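Local coordinates for protein terminal oxygenase component of carbazole (Janthinobacterium sp., PDB 7BUG) that serves as the terminal oxygenase of carbazole 1,9a-dioxygenase, dioxygenating carbazole at its angular C-9a and adjacent C-1 positions with a Rieske [2Fe-2S] cluster and a mononuclear iron, at residues A2-E6 with A7-R11; R147-P150 with P151-D155. All blocks are in the same frame, centred on the assembly; numbering follows the deposited sequence.

Contact 1 (A2-E6 with A7-R11); sequences ANVDE and AILKR
Val-4 lays its CG1 methyl between two side chains of the following helical turn, 3.8 Å from Leu-9 CD2 and 3.9 Å from Ile-8 CG2. That branch stands anti to the backbone N (chi1 169°), which swings it toward the helix; against Ile-8 the valine runs nearly at a right angle, against Leu-9 on a slant. Short and beta-branched, Val-4 suits a buried place where a compact apolar group must fit close to the main chain. The other methyl of the leucine, CD1, rests 3.7 Å from Val-4 O. Between the valine and the helix comes Asp-5, the N-cap residue of helix 6-9. Its OD1 accepts from Ala-7 N at 2.8 Å, through the anti lone pair, and so occupies an amide of the first turn that has no earlier helical carbonyl to pair with. Aspartate is well chosen for a cap, being short enough to fold back on the chain, and its negative charge probably interacts favourably with the helix dipole. The backbone carbonyl of the same residue takes Leu-9 N at 3.2 Å, with the donor in the carbonyl plane, and a weaker, bent bond from Ile-8 N. One residue on, Glu-6 O receives Lys-10 N at 3.0 Å, 21° from its carbonyl plane. Glu-6 bends at chi2, bringing OE2 to 4.0 Å from Leu-9 CD1, while its OE1 and Lys-10 NZ, opposite in charge, stay 4.6 Å apart without bonding. Elsewhere, Leu-9 meets Val-19 and Asp-20 of helix 16-20, and Ile-8 meets Val-351 of helix 349-352. Asp-20 also accepts from the backbone nitrogens of Ala-2 and Asn-3, tying the N-terminal arm to that second helix.

Contact 2 (R147-P150 with P151-D155); sequences RDTP and PNFLD
Phe-153 and Thr-149 meet at about a right angle, the CG2 methyl of the threonine coming obliquely to the ring at 4.2 Å from Phe-153 CD2. With its ring anti to the backbone N (chi1 180°), the phenylalanine reaches back toward the threonine. Leu-154 also stands across Thr-149, bringing CD1 to 3.6 Å from Thr-149 OG1. Threonine suits this place by having two unlike branches: the methyl packs against the phenylalanine, while the hydroxyl makes weak hydrogen bonds with the carbonyls of Leu-145 and Ala-146. Pro-150 instead lies alongside Phe-153, the two pointing the same way, with Pro-150 CD 4.2 Å from Phe-153 CB. The motif behind these approaches is a type II beta turn from Pro-150 to Phe-153, in which Pro-151 suits the second position because its ring already fixes phi, and Asn-152 accepts the positive phi of the third (82°). Phe-153 N closes the turn on Pro-150 O at 3.3 Å, coming from above the carbonyl plane (36°). The peptide bond joining the prolines holds Pro-150 CB 3.5 Å from Pro-151 CD, which restricts the backbone of Pro-150. A type I turn follows from Asn-152 to Asp-155, and across it Asn-152 ND2 donates to Asp-155 OD2 at 2.7 Å, nearly straight. At the other end Arg-147 grips Asp-148 side-on with NE and NH2, a salt bridge whose carboxylate is further held by His-28 and by the backbone of Trp-29 on strand 28-32. This loop joins strand 132-137 to strand 158-167. Its prolines lean on Trp-265 of strand 261-265 and Pro-150 also on Val-269 of strand 269-273, while the Phe-153 ring meets Phe-283 and Trp-285 of strand 281-288 edge-to-face and touches Ile-160 of strand 158-167.

Contact 1 is a surface feature at the N-terminus, where only Val-4 among the touching residues is buried; contact 2 is partly buried and closer to the centre of the chain. Their centres lie 33 Å apart, and they share no helix or strand. At 2-11 the chain starts a helix, so capping and backbone bonds dominate, and branched apolar side chains pack against neighbouring helices. At 147-155 it connects two strands beside a sheet of the ring-hydroxylase domain; prolines and two overlapping turns set its path, and an aromatic ring packs on strands. Acidic side chains serve both, capping a helix in one and holding an arginine in the other.

Contact 1 (A2-E6 with A7-R11)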
loop_
_atom_site.group_PDB
_atom_site.type_symbol
_atom_site.label_atom_id
_atom_site.label_comp_id
_atom_site.label_asym_id
_atom_site.label_seq_id
_atom_site.Cartn_x
_atom_site.Cartn_y
_atom_site.Cartn_z
ATOM N N ALA A 2 -16.799 -17.905 1.133
ATOM C CA ALA A 2 -16.873 -16.817 0.082
ATOM C C ALA A 2 -15.760 -15.767 0.233
ATOM O O ALA A 2 -15.401 -15.129 -0.777
ATOM C CB ALA A 2 -18.254 -16.180 0.130
ATOM N N ASN A 3 -15.193 -15.555 1.418
ATOM C CA ASN A 3 -14.253 -14.425 1.662
ATOM C C ASN A 3 -12.840 -14.918 2.023
ATOM O O ASN A 3 -11.919 -14.120 1.947
ATOM C CB ASN A 3 -14.731 -13.505 2.772
ATOM C CG ASN A 3 -16.022 -12.780 2.427
ATOM O OD1 ASN A 3 -16.126 -12.238 1.323
ATOM N ND2 ASN A 3 -16.986 -12.744 3.333
ATOM N N VAL A 4 -12.730 -16.133 2.508
ATOM C CA VAL A 4 -11.498 -16.703 3.128
ATOM C C VAL A 4 -11.109 -17.966 2.361
ATOM O O VAL A 4 -11.994 -18.686 1.954
ATOM C CB VAL A 4 -11.773 -16.994 4.608
ATOM C CG1 VAL A 4 -10.676 -17.819 5.273
ATOM C CG2 VAL A 4 -11.970 -15.705 5.375
ATOM N N ASP A 5 -9.802 -18.198 2.231
ATOM C CA ASP A 5 -9.257 -19.440 1.625
ATOM C C ASP A 5 -10.035 -20.639 2.162
ATOM O O ASP A 5 -10.101 -20.821 3.388
ATOM C CB ASP A 5 -7.768 -19.547 1.926
ATOM C CG ASP A 5 -7.079 -20.473 0.944
ATOM O OD1 ASP A 5 -7.326 -21.696 1.016
ATOM O OD2 ASP A 5 -6.396 -19.951 0.058
ATOM N N GLU A 6 -10.580 -21.465 1.278
ATOM C CA GLU A 6 -11.271 -22.729 1.675
ATOM C C GLU A 6 -10.347 -23.575 2.555
ATOM O O GLU A 6 -10.858 -24.284 3.469
ATOM C CB GLU A 6 -11.724 -23.533 0.451
ATOM C CG GLU A 6 -12.997 -23.015 -0.206
ATOM C CD GLU A 6 -14.235 -22.852 0.668
ATOM O OE1 GLU A 6 -14.440 -23.677 1.597
ATOM O OE2 GLU A 6 -14.996 -21.871 0.435
ATOM N N ALA A 7 -9.047 -23.557 2.298
ATOM C CA ALA A 7 -8.086 -24.380 3.071
ATOM C C ALA A 7 -8.052 -23.967 4.547
ATOM O O ALA A 7 -7.793 -24.855 5.408
ATOM C CB ALA A 7 -6.706 -24.292 2.478
ATOM N N ILE A 8 -8.235 -22.678 4.842
ATOM C CA ILE A 8 -8.396 -22.188 6.238
ATOM C C ILE A 8 -9.775 -22.572 6.787
ATOM O O ILE A 8 -9.852 -23.003 7.940
ATOM C CB ILE A 8 -8.165 -20.668 6.279
ATOM C CG1 ILE A 8 -6.728 -20.354 5.879
ATOM C CG2 ILE A 8 -8.515 -20.093 7.636
ATOM C CD1 ILE A 8 -6.460 -18.899 5.661
ATOM N N LEU A 9 -10.838 -22.433 6.002
ATOM C CA LEU A 9 -12.207 -22.715 6.510
ATOM C C LEU A 9 -12.316 -24.200 6.914
ATOM O O LEU A 9 -13.032 -24.470 7.840
ATOM C CB LEU A 9 -13.264 -22.302 5.481
ATOM C CG LEU A 9 -13.350 -20.801 5.175
ATOM C CD1 LEU A 9 -14.439 -20.482 4.141
ATOM C CD2 LEU A 9 -13.546 -19.963 6.451
ATOM N N LYS A 10 -11.606 -25.113 6.235
ATOM C CA LYS A 10 -11.610 -26.576 6.547
ATOM C C LYS A 10 -10.942 -26.854 7.894
ATOM O O LYS A 10 -11.178 -27.925 8.463
ATOM C CB LYS A 10 -10.846 -27.359 5.474
ATOM C CG LYS A 10 -11.637 -27.623 4.207
ATOM C CD LYS A 10 -10.945 -28.582 3.256
ATOM C CE LYS A 10 -11.778 -28.869 2.028
ATOM N NZ LYS A 10 -12.059 -27.639 1.246
ATOM N N ARG A 11 -10.156 -25.910 8.404
ATOM C CA ARG A 11 -9.415 -26.047 9.668
ATOM C C ARG A 11 -10.165 -25.365 10.803
ATOM O O ARG A 11 -9.678 -25.433 11.919
ATOM C CB ARG A 11 -8.006 -25.472 9.483
ATOM C CG ARG A 11 -7.289 -26.105 8.303
ATOM C CD ARG A 11 -5.811 -26.308 8.548
ATOM N NE ARG A 11 -5.658 -27.035 9.801
ATOM C CZ ARG A 11 -4.597 -26.989 10.587
ATOM N NH1 ARG A 11 -3.555 -26.246 10.247
ATOM N NH2 ARG A 11 -4.591 -27.682 11.715
#

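Contact 2 (R147-P150 with P151-D155)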
loop_
_atom_site.group_PDB
_atom_site.type_symbol
_atom_site.label_atom_id
_atom_site.label_comp_id
_atom_site.label_asym_id
_atom_site.label_seq_id
_atom_site.Cartn_x
_atom_site.Cartn_y
_atom_site.Cartn_z
ATOM N N ARG A 147 -34.951 -7.254 17.367
ATOM C CA ARG A 147 -34.253 -8.520 17.081
ATOM C C ARG A 147 -32.732 -8.330 17.222
ATOM O O ARG A 147 -32.058 -9.289 17.648
ATOM C CB ARG A 147 -34.556 -9.042 15.693
ATOM C CG ARG A 147 -34.133 -10.491 15.522
ATOM C CD ARG A 147 -33.949 -10.900 14.112
ATOM N NE ARG A 147 -32.903 -10.117 13.423
ATOM C CZ ARG A 147 -32.707 -10.151 12.115
ATOM N NH1 ARG A 147 -33.377 -11.030 11.361
ATOM N NH2 ARG A 147 -31.795 -9.386 11.535
ATOM N N ASP A 148 -32.246 -7.146 16.829
ATOM C CA ASP A 148 -30.792 -6.891 16.650
ATOM C C ASP A 148 -30.332 -5.903 17.704
ATOM O O ASP A 148 -29.279 -5.279 17.496
ATOM C CB ASP A 148 -30.503 -6.374 15.243
ATOM C CG ASP A 148 -30.626 -7.439 14.163
ATOM O OD1 ASP A 148 -30.565 -8.628 14.496
ATOM O OD2 ASP A 148 -30.857 -7.051 12.982
ATOM N N THR A 149 -31.000 -5.839 18.848
ATOM C CA THR A 149 -30.618 -4.928 19.948
ATOM C C THR A 149 -30.671 -5.747 21.211
ATOM O O THR A 149 -31.436 -6.713 21.308
ATOM C CB THR A 149 -31.492 -3.674 20.057
ATOM O OG1 THR A 149 -32.861 -4.061 20.200
ATOM C CG2 THR A 149 -31.405 -2.771 18.858
ATOM N N PRO A 150 -29.806 -5.459 22.190
ATOM C CA PRO A 150 -29.805 -6.262 23.400
ATOM C C PRO A 150 -31.081 -5.998 24.174
ATOM O O PRO A 150 -31.688 -4.930 24.051
ATOM C CB PRO A 150 -28.609 -5.710 24.200
ATOM C CG PRO A 150 -27.767 -5.079 23.140
ATOM C CD PRO A 150 -28.731 -4.454 22.146
ATOM N N PRO A 151 -31.452 -6.914 25.075
ATOM C CA PRO A 151 -32.598 -6.650 25.949
ATOM C C PRO A 151 -32.406 -5.334 26.737
ATOM O O PRO A 151 -31.283 -5.018 27.144
ATOM C CB PRO A 151 -32.621 -7.853 26.903
ATOM C CG PRO A 151 -31.786 -8.919 26.253
ATOM C CD PRO A 151 -30.789 -8.186 25.368
ATOM N N ASN A 152 -33.515 -4.602 26.916
ATOM C CA ASN A 152 -33.674 -3.345 27.710
ATOM C C ASN A 152 -33.218 -2.120 26.918
ATOM O O ASN A 152 -33.511 -1.027 27.334
ATOM C CB ASN A 152 -33.046 -3.447 29.115
ATOM C CG ASN A 152 -33.628 -4.619 29.899
ATOM O OD1 ASN A 152 -33.045 -5.694 29.949
ATOM N ND2 ASN A 152 -34.849 -4.461 30.400
ATOM N N PHE A 153 -32.468 -2.261 25.815
ATOM C CA PHE A 153 -31.989 -1.086 25.070
ATOM C C PHE A 153 -33.166 -0.221 24.630
ATOM O O PHE A 153 -33.061 1.020 24.719
ATOM C CB PHE A 153 -31.160 -1.499 23.867
ATOM C CG PHE A 153 -30.633 -0.335 23.069
ATOM C CD1 PHE A 153 -29.540 0.369 23.532
ATOM C CD2 PHE A 153 -31.246 0.087 21.898
ATOM C CE1 PHE A 153 -29.048 1.459 22.832
ATOM C CE2 PHE A 153 -30.772 1.188 21.212
ATOM C CZ PHE A 153 -29.634 1.840 21.662
ATOM N N LEU A 154 -34.272 -0.851 24.211
ATOM C CA LEU A 154 -35.460 -0.110 23.710
ATOM C C LEU A 154 -36.523 0.111 24.809
ATOM O O LEU A 154 -37.627 0.575 24.469
ATOM C CB LEU A 154 -36.041 -0.873 22.523
ATOM C CG LEU A 154 -35.125 -0.978 21.303
ATOM C CD1 LEU A 154 -35.756 -1.876 20.243
ATOM C CD2 LEU A 154 -34.794 0.384 20.720
ATOM N N ASP A 155 -36.249 -0.176 26.072
ATOM C CA ASP A 155 -37.234 0.113 27.164
ATOM C C ASP A 155 -37.694 1.568 27.036
ATOM O O ASP A 155 -36.838 2.431 26.882
ATOM C CB ASP A 155 -36.666 -0.203 28.548
ATOM C CG ASP A 155 -36.610 -1.691 28.818
ATOM O OD1 ASP A 155 -37.064 -2.448 27.938
ATOM O OD2 ASP A 155 -36.069 -2.077 29.882
#